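PDB 2Q0Q: aryl esterase from Mycobacterium smegmatis, which hydrolyses aryl esters and catalyses acyl transfer to alcohols in water, probably by the serine mechanism of the SGNH hydrolases. Local coordinates for residues G[5-10]-G[33-38]; G[56-61]-G[105-110]; G[72-77]-G[116-121]; G[86-91]-G[210-215]; G[109-114]-G[134-139]. All coordinates share one frame; numbering follows the deposited sequence.

In the fold
All five contacts belong to one alpha/beta sandwich built on a parallel sheet. Contacts 1 and 4 lie on one face, where helices 34-42 and 198-215 cover the neighbouring strands 3-9 and 86-90. Contacts 2, 3 and 5 share helix 104-119 on the other face. Contacts 1, 4 and 5 join helix to strand in the core and are apolar: a cysteine sulfur on an indole and methyls in contact 1, branched side chains in contact 4, selenomethionine on valine in contact 5. Contact 3 joins two helices and is only partly buried; an amide lies on a proline there. Contact 2 packs a loop on that helix near a second subunit, its polar side chains meeting a glycine.

Contact 1: G[5-10]-G[33-38]; sequences ILCFGD and RWTGVL
Cys7 SG is held among three residues of the helix: Trp34, Thr35 and Leu38. Cys7 SG lies 3.8 Å from Trp34 CH2 and 3.9 Å from Leu38 CD2. The same Cys7 SG is 4.8 Å from the centroid of the six-membered ring of Trp34. It approaches obliquely, 62° off the ring normal, in a Cys sulfur-aromatic contact. Cys7 CB meets the methyl of Thr35, with CG2 at 4.0 Å. SG stands beside the backbone N of Cys7 (chi1 -65°), a turn that brings it in among the three groups.

The indole also packs on its own helix. Thr35 CG2 sits over one face of the Trp34 ring, 3.7 Å above the plane and toward the rim, and Leu38 CD2 lies at the edge, in plane. The Trp34 ring swings so that its six-membered end reaches the strand. Thr35 splits its branches: the methyl faces Cys7, while OG1 hydrogen-bonds to Glu50. Arg33 forms a salt bridge to the same Glu50.

The chain runs on through Gly9 and Asp10, the start of the GDSL motif, which in this family carries the probable nucleophilic serine.

Strand 5-9 and helix 34-38 run nearly antiparallel, at 165°, with axes 10.7 Å apart. Helix 34-42 links strands 3-9 and 46-52 in a beta-alpha-beta crossover. Val48 of strand 46-52 touches Cys7 and Leu38, and helix 198-215 packs against Trp34 and Leu38.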
# COMPACT_ATOMS: atom_id res chain seq x y z
N ILE G 5 8.53 -36.45 -3.17
CA ILE G 5 7.22 -36.10 -2.63
C ILE G 5 7.32 -34.97 -1.61
O ILE G 5 7.87 -35.16 -0.53
CB ILE G 5 6.58 -37.32 -1.89
CG1 ILE G 5 6.77 -38.62 -2.69
CG2 ILE G 5 5.12 -37.02 -1.59
CD1 ILE G 5 6.12 -38.63 -4.04
N LEU G 6 6.77 -33.81 -1.94
CA LEU G 6 6.73 -32.65 -1.02
C LEU G 6 5.43 -32.66 -0.20
O LEU G 6 4.36 -32.66 -0.78
CB LEU G 6 6.80 -31.33 -1.80
CG LEU G 6 6.56 -30.03 -1.03
CD1 LEU G 6 7.66 -29.84 -0.02
CD2 LEU G 6 6.51 -28.87 -1.99
N CYS G 7 5.56 -32.63 1.12
CA CYS G 7 4.42 -32.62 2.05
C CYS G 7 4.32 -31.20 2.60
O CYS G 7 5.09 -30.79 3.45
CB CYS G 7 4.60 -33.63 3.19
SG CYS G 7 4.61 -35.33 2.57
N PHE G 8 3.35 -30.46 2.06
CA PHE G 8 3.11 -29.07 2.42
C PHE G 8 1.92 -29.01 3.37
O PHE G 8 0.82 -29.44 3.02
CB PHE G 8 2.84 -28.23 1.16
CG PHE G 8 2.94 -26.74 1.39
CD1 PHE G 8 4.18 -26.16 1.67
CD2 PHE G 8 1.83 -25.93 1.33
CE1 PHE G 8 4.29 -24.81 1.87
CE2 PHE G 8 1.94 -24.56 1.53
CZ PHE G 8 3.18 -24.00 1.81
N GLY G 9 2.16 -28.52 4.58
CA GLY G 9 1.13 -28.53 5.62
C GLY G 9 1.36 -27.62 6.81
O GLY G 9 2.18 -26.67 6.76
N ASP G 10 0.62 -27.91 7.88
CA ASP G 10 0.59 -27.09 9.08
C ASP G 10 1.15 -27.94 10.23
O ASP G 10 2.00 -28.80 9.99
CB ASP G 10 -0.84 -26.54 9.30
CG ASP G 10 -1.90 -27.64 9.29
OD1 ASP G 10 -1.53 -28.76 9.68
OD2 ASP G 10 -3.07 -27.37 8.91
N ARG G 33 5.98 -39.08 13.34
CA ARG G 33 5.14 -38.22 12.53
C ARG G 33 4.81 -38.91 11.19
O ARG G 33 5.55 -39.76 10.72
CB ARG G 33 5.77 -36.83 12.38
CG ARG G 33 7.19 -36.73 11.81
CD ARG G 33 7.67 -35.32 12.03
NE ARG G 33 8.92 -35.04 11.34
CZ ARG G 33 10.13 -34.96 11.90
NH1 ARG G 33 10.29 -35.17 13.20
NH2 ARG G 33 11.17 -34.67 11.14
N TRP G 34 3.66 -38.57 10.62
CA TRP G 34 3.17 -39.31 9.46
C TRP G 34 4.04 -39.14 8.23
O TRP G 34 4.10 -40.04 7.39
CB TRP G 34 1.69 -38.97 9.15
CG TRP G 34 1.40 -37.58 8.65
CD1 TRP G 34 0.88 -36.53 9.37
CD2 TRP G 34 1.56 -37.11 7.32
NE1 TRP G 34 0.73 -35.43 8.56
CE2 TRP G 34 1.16 -35.75 7.30
CE3 TRP G 34 2.04 -37.69 6.13
CZ2 TRP G 34 1.20 -34.98 6.14
CZ3 TRP G 34 2.08 -36.92 4.99
CH2 TRP G 34 1.66 -35.58 4.99
N THR G 35 4.73 -38.01 8.12
CA THR G 35 5.68 -37.81 7.01
C THR G 35 6.81 -38.85 7.06
O THR G 35 7.31 -39.31 6.03
CB THR G 35 6.26 -36.35 6.99
OG1 THR G 35 6.86 -36.03 8.25
CG2 THR G 35 5.16 -35.37 6.71
N GLY G 36 7.23 -39.20 8.28
CA GLY G 36 8.24 -40.24 8.48
C GLY G 36 7.71 -41.63 8.20
O GLY G 36 8.39 -42.42 7.54
N VAL G 37 6.50 -41.93 8.70
CA VAL G 37 5.81 -43.19 8.41
C VAL G 37 5.60 -43.36 6.91
O VAL G 37 5.82 -44.45 6.36
CB VAL G 37 4.46 -43.28 9.14
CG1 VAL G 37 3.72 -44.52 8.67
CG2 VAL G 37 4.68 -43.27 10.64
N LEU G 38 5.25 -42.24 6.24
CA LEU G 38 5.14 -42.23 4.78
C LEU G 38 6.47 -42.65 4.15
O LEU G 38 6.50 -43.51 3.27
CB LEU G 38 4.70 -40.85 4.27
CG LEU G 38 4.54 -40.66 2.75
CD1 LEU G 38 3.53 -41.58 2.13
CD2 LEU G 38 4.15 -39.23 2.49

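Contact 2: G[56-61]-G[105-110]; sequences RTTNID and LDIALG
Gly110 CA lies over a face of the Asn59 amide, 3.5 Å from Asn59 CG and 3.3 Å from Asn59 OD1. Asn59 CG lies between its backbone N and carbonyl carbon (chi1 80°), and this carries the amide across to the helix. OD1 also accepts a hydrogen bond from Arg102, which helps to fix the turn of the amide.

Thr58 presses on the same glycine. Its OG1 lies 3.5 Å from Gly110 CA, and its CB lies 3.6 Å from Gly110 C. With no side chain on Gly110, the loop comes close: the CA atoms of Thr58 and Gly110 are 5.1 Å apart. This is close packing of a loop on a helix at a glycine. The methyl branch of Thr58 goes to the previous turn, with CG2 4.0 Å from Ile107 O. The hydroxyl is taken by Asp95, and a weak bond also joins it to Arg102.

The loop is braced from within. Thr57 OG1 donates to Ile60 O at 2.7 Å, closing a short turn round Thr58 and Asn59.

Along the helix, Asp106 makes a salt bridge to Arg101 of the second subunit. Segment 56-61 follows strand 46-52 and leads toward helix 70-81. It rests on helix 104-119, while Tyr168 of helix 164-175 touches both Thr58 and Ile107.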
# COMPACT_ATOMS: atom_id res chain seq x y z
N ARG G 56 -0.05 -22.58 10.02
CA ARG G 56 -0.17 -22.17 8.63
C ARG G 56 -1.61 -22.26 8.14
O ARG G 56 -2.34 -23.24 8.42
CB ARG G 56 0.71 -23.05 7.74
CG ARG G 56 0.59 -22.74 6.25
CD ARG G 56 1.61 -23.50 5.47
NE ARG G 56 2.91 -22.85 5.48
CZ ARG G 56 4.06 -23.47 5.24
NH1 ARG G 56 4.10 -24.78 5.07
NH2 ARG G 56 5.18 -22.75 5.23
N THR G 57 -2.01 -21.25 7.40
CA THR G 57 -3.29 -21.23 6.69
C THR G 57 -3.08 -21.46 5.19
O THR G 57 -1.94 -21.47 4.69
CB THR G 57 -3.97 -19.87 6.82
OG1 THR G 57 -3.23 -18.93 6.05
CG2 THR G 57 -4.00 -19.40 8.27
N THR G 58 -4.19 -21.61 4.47
CA THR G 58 -4.11 -21.81 3.02
C THR G 58 -3.48 -20.58 2.37
O THR G 58 -2.41 -20.68 1.76
CB THR G 58 -5.49 -22.09 2.36
OG1 THR G 58 -6.41 -21.03 2.68
CG2 THR G 58 -6.03 -23.45 2.80
N ASN G 59 -4.12 -19.43 2.54
CA ASN G 59 -3.70 -18.20 1.87
C ASN G 59 -4.16 -16.92 2.57
O ASN G 59 -4.39 -15.88 1.91
CB ASN G 59 -4.21 -18.20 0.43
CG ASN G 59 -5.68 -17.81 0.31
OD1 ASN G 59 -6.49 -18.10 1.19
ND2 ASN G 59 -6.03 -17.16 -0.82
N ILE G 60 -4.26 -16.96 3.90
CA ILE G 60 -4.69 -15.79 4.62
C ILE G 60 -3.65 -15.43 5.68
O ILE G 60 -3.19 -16.29 6.43
CB ILE G 60 -6.14 -15.96 5.19
CG1 ILE G 60 -6.56 -14.73 6.00
CG2 ILE G 60 -6.28 -17.21 6.04
CD1 ILE G 60 -8.05 -14.57 6.12
N ASP G 61 -3.27 -14.16 5.70
CA ASP G 61 -2.36 -13.64 6.71
C ASP G 61 -2.94 -13.79 8.11
O ASP G 61 -4.09 -13.41 8.36
CB ASP G 61 -2.08 -12.16 6.45
CG ASP G 61 -1.27 -11.92 5.17
OD1 ASP G 61 -0.62 -12.87 4.67
OD2 ASP G 61 -1.30 -10.79 4.65
N LEU G 105 -16.23 -22.60 1.92
CA LEU G 105 -15.98 -22.12 0.56
C LEU G 105 -14.74 -21.22 0.50
O LEU G 105 -13.89 -21.38 -0.40
CB LEU G 105 -17.16 -21.33 0.01
CG LEU G 105 -16.85 -20.60 -1.31
CD1 LEU G 105 -16.45 -21.58 -2.41
CD2 LEU G 105 -18.03 -19.75 -1.72
N ASP G 106 -14.63 -20.29 1.44
CA ASP G 106 -13.44 -19.40 1.47
C ASP G 106 -12.15 -20.22 1.59
O ASP G 106 -11.14 -19.93 0.94
CB ASP G 106 -13.46 -18.45 2.66
CG ASP G 106 -14.59 -17.45 2.60
OD1 ASP G 106 -15.00 -17.05 1.49
OD2 ASP G 106 -15.04 -17.05 3.71
N ILE G 107 -12.21 -21.26 2.41
CA ILE G 107 -11.06 -22.12 2.64
C ILE G 107 -10.76 -22.93 1.37
O ILE G 107 -9.63 -23.08 1.00
CB ILE G 107 -11.32 -23.06 3.86
CG1 ILE G 107 -11.61 -22.19 5.08
CG2 ILE G 107 -10.14 -24.00 4.10
CD1 ILE G 107 -11.91 -22.97 6.31
N ALA G 108 -11.79 -23.47 0.74
CA ALA G 108 -11.59 -24.20 -0.51
C ALA G 108 -10.93 -23.31 -1.58
O ALA G 108 -10.07 -23.75 -2.33
CB ALA G 108 -12.92 -24.78 -1.02
N LEU G 109 -11.35 -22.05 -1.62
CA LEU G 109 -10.75 -21.11 -2.56
C LEU G 109 -9.26 -20.87 -2.26
O LEU G 109 -8.45 -20.79 -3.19
CB LEU G 109 -11.55 -19.81 -2.58
CG LEU G 109 -12.90 -19.91 -3.30
CD1 LEU G 109 -13.83 -18.80 -2.83
CD2 LEU G 109 -12.73 -19.85 -4.81
N GLY G 110 -8.90 -20.79 -0.98
CA GLY G 110 -7.49 -20.70 -0.60
C GLY G 110 -6.73 -21.94 -1.03
O GLY G 110 -5.64 -21.84 -1.58

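Contact 3: G[72-77]-G[116-121]; sequences SYLPSC and TQVLTS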
# COMPACT_ATOMS: atom_id res chain seq x y z
N SER G 72 1.88 -17.69 0.33
CA SER G 72 2.99 -16.73 0.23
C SER G 72 4.30 -17.49 0.05
O SER G 72 5.24 -16.97 -0.56
CB SER G 72 3.11 -15.85 1.49
OG SER G 72 2.04 -14.94 1.59
N TYR G 73 4.34 -18.70 0.59
CA TYR G 73 5.56 -19.48 0.70
C TYR G 73 5.65 -20.54 -0.40
O TYR G 73 6.73 -20.86 -0.89
CB TYR G 73 5.54 -20.11 2.07
CG TYR G 73 6.75 -20.88 2.55
CD1 TYR G 73 6.89 -22.23 2.30
CD2 TYR G 73 7.69 -20.28 3.39
CE1 TYR G 73 7.97 -22.96 2.79
CE2 TYR G 73 8.77 -21.00 3.89
CZ TYR G 73 8.90 -22.34 3.60
OH TYR G 73 9.96 -23.08 4.11
N LEU G 74 4.51 -21.11 -0.80
CA LEU G 74 4.56 -22.32 -1.61
C LEU G 74 5.32 -22.18 -2.94
O LEU G 74 6.12 -23.03 -3.28
CB LEU G 74 3.16 -22.91 -1.84
CG LEU G 74 3.10 -24.20 -2.67
CD1 LEU G 74 3.91 -25.30 -2.02
CD2 LEU G 74 1.64 -24.64 -2.85
N PRO G 75 5.07 -21.11 -3.72
CA PRO G 75 5.78 -21.00 -5.01
C PRO G 75 7.29 -21.01 -4.85
O PRO G 75 8.00 -21.63 -5.65
CB PRO G 75 5.30 -19.66 -5.56
CG PRO G 75 3.93 -19.47 -4.89
CD PRO G 75 4.15 -19.97 -3.51
N SER G 76 7.79 -20.31 -3.84
CA SER G 76 9.22 -20.33 -3.52
C SER G 76 9.69 -21.72 -3.11
O SER G 76 10.76 -22.19 -3.51
CB SER G 76 9.54 -19.35 -2.41
OG SER G 76 9.35 -18.02 -2.83
N CYS G 77 8.86 -22.40 -2.34
CA CYS G 77 9.16 -23.74 -1.85
C CYS G 77 9.23 -24.74 -3.03
O CYS G 77 10.17 -25.53 -3.13
CB CYS G 77 8.11 -24.14 -0.82
SG CYS G 77 8.33 -25.69 0.04
N THR G 116 -3.33 -24.37 -7.84
CA THR G 116 -2.93 -23.63 -9.04
C THR G 116 -1.43 -23.33 -9.06
O THR G 116 -0.77 -23.48 -10.12
CB THR G 116 -3.77 -22.34 -9.19
OG1 THR G 116 -5.15 -22.69 -9.32
CG2 THR G 116 -3.37 -21.56 -10.42
N GLN G 117 -0.90 -22.95 -7.90
CA GLN G 117 0.57 -22.77 -7.75
C GLN G 117 1.37 -24.05 -8.07
O GLN G 117 2.45 -24.00 -8.68
CB GLN G 117 0.91 -22.26 -6.34
CG GLN G 117 0.44 -20.85 -6.02
CD GLN G 117 0.70 -20.43 -4.58
OE1 GLN G 117 0.92 -21.26 -3.70
NE2 GLN G 117 0.69 -19.10 -4.34
N VAL G 118 0.85 -25.22 -7.69
CA VAL G 118 1.54 -26.46 -8.09
C VAL G 118 1.42 -26.73 -9.61
O VAL G 118 2.41 -27.08 -10.28
CB VAL G 118 1.05 -27.69 -7.32
CG1 VAL G 118 1.76 -28.93 -7.84
CG2 VAL G 118 1.32 -27.50 -5.80
N LEU G 119 0.21 -26.59 -10.15
CA LEU G 119 -0.03 -26.90 -11.56
C LEU G 119 0.75 -26.01 -12.52
O LEU G 119 1.08 -26.43 -13.63
CB LEU G 119 -1.52 -26.81 -11.87
CG LEU G 119 -2.38 -27.83 -11.12
CD1 LEU G 119 -3.86 -27.54 -11.41
CD2 LEU G 119 -2.02 -29.30 -11.45
N THR G 120 1.06 -24.79 -12.08
CA THR G 120 1.74 -23.80 -12.91
C THR G 120 3.24 -23.68 -12.59
O THR G 120 3.88 -22.72 -13.04
CB THR G 120 1.12 -22.38 -12.74
OG1 THR G 120 1.26 -21.93 -11.38
CG2 THR G 120 -0.35 -22.39 -13.14
N SER G 121 3.79 -24.65 -11.87
CA SER G 121 5.14 -24.53 -11.32
C SER G 121 6.26 -25.07 -12.23
O SER G 121 7.44 -25.08 -11.83
CB SER G 121 5.21 -25.26 -9.97
OG SER G 121 5.08 -26.67 -10.13
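An amide packs flat on a proline here. The side chain of Gln117 reaches over with its face against the CG-CD side of the Pro75 ring. NE2 of Gln117 is 3.3 Å from Pro75 CG, and OE1 of Gln117 is 3.5 Å from Pro75 CD. Beyond CG the Gln117 chain is extended (chi2 175°), which carries the amide across to helix 70-81. Gln117 OE1 also comes to 3.3 Å of Leu74 CB.

A second, purely apolar touch is Leu74 CD2 to Val118 CG2, at 4.1 Å, with the two side chains crossing at a slant. On its other side Leu74 touches Phe8 of strand 3-9, so this leucine lies between sheet and helix. Helices 70-81 and 104-119 thus pack together on the same face of the sheet. Pro75 also touches Arg67 of the third subunit.

Hydrogen bonds inside the second segment close the end of helix 104-119. Thr120 OG1 donates to Thr116 O at 2.8 Å, and the backbone N of Thr120 reaches that oxygen from the opposite face of its plane. Ser121 OG donates to Val118 O at 2.7 Å.

No hydrogen bond runs between the two segments. Gln117 OE1 is buried against Leu74 CB and Pro75 CD without a polar partner, which probably costs some energy. The bond from Gln117 NE2 to Ala71 O fixes where the amide lies.

Contact 4: G[86-91]-G[210-215]; sequences LVIIML and EQVRSL
Leu86, at the start of the strand, meets the helix with both methyls. Its CD2 lies 3.8 Å from Val212 CG2, and its CD1 lies 4.1 Å from Leu215 CD1. CG of Leu86 is anti to the backbone N (chi1 -179°), and its two branches reach successive turns of the helix. Leu86 and Leu215 cross at about a right angle.

Val87 points to the other face of the sheet, toward Val118 of helix 104-119. Two residues beyond Leu86, Ile88 faces the helix again. Its CD1 comes to 3.9 Å of Val212 CG2, so one methyl of Val212 serves both strand residues. This alternation is that of a central strand in an alpha/beta sandwich, with helices on both faces. Strand 86-90 and the C-terminal helix 198-215 run roughly antiparallel, at 145°, with axes 10.5 Å apart.

Further along, selenomethionine Met90 is on the same face as Ile88 but packs on Trp34 of helix 34-42. Within the helix, Gln211 NE2 donates to the syn lone pair of Glu210 OE1 at 3.1 Å. Near its end, Leu215 O accepts from Lys133.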
# COMPACT_ATOMS: atom_id res chain seq x y z
N LEU G 86 5.44 -35.19 -6.83
CA LEU G 86 4.12 -35.04 -6.20
C LEU G 86 4.18 -34.05 -5.01
O LEU G 86 5.17 -33.99 -4.28
CB LEU G 86 3.61 -36.40 -5.74
CG LEU G 86 2.24 -36.45 -5.06
CD1 LEU G 86 1.13 -36.14 -6.06
CD2 LEU G 86 2.01 -37.81 -4.40
N VAL G 87 3.15 -33.23 -4.89
CA VAL G 87 3.00 -32.34 -3.75
C VAL G 87 1.70 -32.72 -3.03
O VAL G 87 0.62 -32.66 -3.61
CB VAL G 87 2.93 -30.86 -4.17
CG1 VAL G 87 2.86 -29.96 -2.95
CG2 VAL G 87 4.12 -30.50 -5.05
N ILE G 88 1.82 -33.15 -1.78
CA ILE G 88 0.68 -33.42 -0.92
C ILE G 88 0.39 -32.18 -0.12
O ILE G 88 1.27 -31.70 0.62
CB ILE G 88 0.99 -34.58 0.05
CG1 ILE G 88 1.28 -35.86 -0.74
CG2 ILE G 88 -0.14 -34.77 1.11
CD1 ILE G 88 1.67 -37.06 0.13
N ILE G 89 -0.83 -31.67 -0.23
CA ILE G 89 -1.20 -30.48 0.52
C ILE G 89 -2.36 -30.81 1.47
O ILE G 89 -3.50 -31.13 1.04
CB ILE G 89 -1.63 -29.31 -0.38
CG1 ILE G 89 -0.70 -29.13 -1.58
CG2 ILE G 89 -1.74 -28.00 0.44
CD1 ILE G 89 -1.22 -28.05 -2.49
N MSE G 90 -2.06 -30.76 2.76
CA MSE G 90 -3.09 -30.81 3.80
C MSE G 90 -3.07 -29.52 4.60
O MSE G 90 -2.20 -29.28 5.45
CB MSE G 90 -2.91 -32.02 4.72
CG MSE G 90 -3.97 -32.11 5.81
SE MSE G 90 -3.92 -33.92 6.65
CE MSE G 90 -2.27 -33.66 7.63
N LEU G 91 -4.04 -28.66 4.31
CA LEU G 91 -4.19 -27.38 4.96
C LEU G 91 -5.68 -27.10 5.06
O LEU G 91 -6.47 -27.71 4.34
CB LEU G 91 -3.53 -26.28 4.13
CG LEU G 91 -2.02 -26.21 4.25
CD1 LEU G 91 -1.47 -25.19 3.25
CD2 LEU G 91 -1.60 -25.82 5.66
N GLU G 210 -0.05 -45.62 0.23
CA GLU G 210 -0.80 -46.23 -0.86
C GLU G 210 -1.21 -45.19 -1.93
O GLU G 210 -1.14 -45.45 -3.13
CB GLU G 210 -2.03 -46.97 -0.28
CG GLU G 210 -2.88 -47.68 -1.31
CD GLU G 210 -3.98 -46.81 -1.94
OE1 GLU G 210 -4.40 -45.81 -1.29
OE2 GLU G 210 -4.27 -47.09 -3.17
N GLN G 211 -1.63 -44.02 -1.47
CA GLN G 211 -2.05 -42.98 -2.38
C GLN G 211 -0.89 -42.55 -3.28
O GLN G 211 -1.06 -42.44 -4.49
CB GLN G 211 -2.57 -41.77 -1.60
CG GLN G 211 -3.88 -42.03 -0.92
CD GLN G 211 -5.02 -41.96 -1.91
OE1 GLN G 211 -5.32 -40.88 -2.42
NE2 GLN G 211 -5.60 -43.12 -2.24
N VAL G 212 0.29 -42.33 -2.69
CA VAL G 212 1.49 -41.95 -3.44
C VAL G 212 1.86 -42.98 -4.50
O VAL G 212 2.09 -42.64 -5.66
CB VAL G 212 2.68 -41.72 -2.51
CG1 VAL G 212 3.99 -41.59 -3.31
CG2 VAL G 212 2.46 -40.46 -1.69
N ARG G 213 1.92 -44.25 -4.11
CA ARG G 213 2.27 -45.26 -5.09
C ARG G 213 1.23 -45.33 -6.20
O ARG G 213 1.55 -45.65 -7.33
CB ARG G 213 2.37 -46.63 -4.44
CG ARG G 213 3.51 -46.81 -3.46
CD ARG G 213 3.44 -48.21 -2.88
NE ARG G 213 4.15 -48.31 -1.61
CZ ARG G 213 3.59 -48.39 -0.40
NH1 ARG G 213 2.26 -48.43 -0.22
NH2 ARG G 213 4.37 -48.47 0.65
N SER G 214 -0.03 -45.05 -5.86
CA SER G 214 -1.10 -45.12 -6.83
C SER G 214 -1.02 -44.04 -7.91
O SER G 214 -1.42 -44.27 -9.05
CB SER G 214 -2.45 -45.04 -6.10
OG SER G 214 -3.43 -44.57 -6.99
N LEU G 215 -0.51 -42.87 -7.52
CA LEU G 215 -0.44 -41.71 -8.40
C LEU G 215 0.83 -41.63 -9.25
O LEU G 215 0.85 -40.94 -10.28
CB LEU G 215 -0.53 -40.43 -7.58
CG LEU G 215 -1.90 -40.18 -6.98
CD1 LEU G 215 -1.88 -38.96 -6.09
CD2 LEU G 215 -2.98 -40.06 -8.09

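Contact 5: G[109-114]-G[134-139]; sequences LGMSVL and VLVVSP
The side chains of Met111 and Val136 lie alongside one another and point opposite ways. Met111, a selenomethionine, starts straight out from the helix, with CG anti to the backbone N (chi1 176°). There Met111 CG touches Val136 CG1 at 3.9 Å. The chain then bends at both following torsions, and the selenium and CE run on over the strand. Met111 CE ends 4.1 Å from Val137 O, a van der Waals contact with the backbone.

Val136 points its side chain at the helix, whereas Val137 points away, toward Ile88 and Met90 on the other face. The helix and strand are parts of one beta-alpha-beta crossover: strand 86-90, helix 104-119 and strand 133-138. The first strand joins in through Ile89, which also packs on Met111. Tyr168 and Leu171 of helix 164-175 flank Met111 too, so its long side chain lies among two helices and the sheet.

On the far side of the helix, Ser112 turns away from the strand. Its OG donates to Leu109 O at 2.6 Å, and Val113 N donates to the same oxygen. That side packs on the second subunit, where Ser112 meets Thr64 and Val113 meets Pro63 of that chain.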
# COMPACT_ATOMS: atom_id res chain seq x y z
N LEU G 109 -11.35 -22.05 -1.62
CA LEU G 109 -10.75 -21.11 -2.56
C LEU G 109 -9.26 -20.87 -2.26
O LEU G 109 -8.45 -20.79 -3.19
CB LEU G 109 -11.55 -19.81 -2.58
CG LEU G 109 -12.90 -19.91 -3.30
CD1 LEU G 109 -13.83 -18.80 -2.83
CD2 LEU G 109 -12.73 -19.85 -4.81
N GLY G 110 -8.90 -20.79 -0.98
CA GLY G 110 -7.49 -20.70 -0.60
C GLY G 110 -6.73 -21.94 -1.03
O GLY G 110 -5.64 -21.84 -1.58
N MSE G 111 -7.31 -23.12 -0.81
CA MSE G 111 -6.74 -24.36 -1.34
C MSE G 111 -6.59 -24.34 -2.86
O MSE G 111 -5.58 -24.80 -3.38
CB MSE G 111 -7.59 -25.57 -0.89
CG MSE G 111 -7.12 -26.93 -1.46
SE MSE G 111 -5.24 -27.42 -0.98
CE MSE G 111 -5.59 -28.12 0.86
N SER G 112 -7.57 -23.78 -3.58
CA SER G 112 -7.49 -23.69 -5.06
C SER G 112 -6.29 -22.85 -5.55
O SER G 112 -5.68 -23.17 -6.56
CB SER G 112 -8.79 -23.12 -5.67
OG SER G 112 -8.86 -21.69 -5.63
N VAL G 113 -5.97 -21.79 -4.82
CA VAL G 113 -4.76 -21.02 -5.06
C VAL G 113 -3.50 -21.90 -4.95
O VAL G 113 -2.63 -21.85 -5.81
CB VAL G 113 -4.67 -19.80 -4.10
CG1 VAL G 113 -3.31 -19.12 -4.18
CG2 VAL G 113 -5.78 -18.80 -4.39
N LEU G 114 -3.40 -22.69 -3.89
CA LEU G 114 -2.25 -23.58 -3.69
C LEU G 114 -2.14 -24.64 -4.82
O LEU G 114 -1.05 -24.89 -5.37
CB LEU G 114 -2.33 -24.24 -2.30
CG LEU G 114 -2.30 -23.29 -1.09
CD1 LEU G 114 -2.43 -24.04 0.21
CD2 LEU G 114 -1.05 -22.48 -1.05
N VAL G 134 -0.31 -33.07 -7.93
CA VAL G 134 -0.79 -32.57 -6.65
C VAL G 134 -1.79 -33.56 -6.07
O VAL G 134 -2.50 -34.25 -6.79
CB VAL G 134 -1.44 -31.15 -6.77
CG1 VAL G 134 -2.77 -31.23 -7.56
CG2 VAL G 134 -1.66 -30.52 -5.37
N LEU G 135 -1.81 -33.64 -4.74
CA LEU G 135 -2.83 -34.39 -4.03
C LEU G 135 -3.42 -33.46 -2.98
O LEU G 135 -2.72 -33.03 -2.05
CB LEU G 135 -2.24 -35.65 -3.37
CG LEU G 135 -3.16 -36.45 -2.43
CD1 LEU G 135 -4.44 -36.86 -3.15
CD2 LEU G 135 -2.45 -37.68 -1.86
N VAL G 136 -4.69 -33.12 -3.15
CA VAL G 136 -5.44 -32.28 -2.21
C VAL G 136 -5.94 -33.17 -1.06
O VAL G 136 -6.63 -34.20 -1.28
CB VAL G 136 -6.63 -31.59 -2.91
CG1 VAL G 136 -7.53 -30.83 -1.90
CG2 VAL G 136 -6.16 -30.71 -4.10
N VAL G 137 -5.59 -32.80 0.17
CA VAL G 137 -5.99 -33.60 1.33
C VAL G 137 -6.80 -32.74 2.30
O VAL G 137 -6.32 -31.71 2.76
CB VAL G 137 -4.80 -34.16 2.09
CG1 VAL G 137 -5.23 -34.94 3.29
CG2 VAL G 137 -3.90 -35.02 1.16
N SER G 138 -8.02 -33.18 2.60
CA SER G 138 -8.80 -32.53 3.65
C SER G 138 -8.31 -33.09 4.99
O SER G 138 -8.15 -34.33 5.12
CB SER G 138 -10.31 -32.76 3.48
OG SER G 138 -10.59 -34.11 3.19
N PRO G 139 -8.07 -32.20 5.98
CA PRO G 139 -7.70 -32.71 7.30
C PRO G 139 -8.92 -33.35 7.96
O PRO G 139 -10.05 -33.12 7.52
CB PRO G 139 -7.30 -31.45 8.06
CG PRO G 139 -8.19 -30.39 7.47
CD PRO G 139 -8.19 -30.73 5.99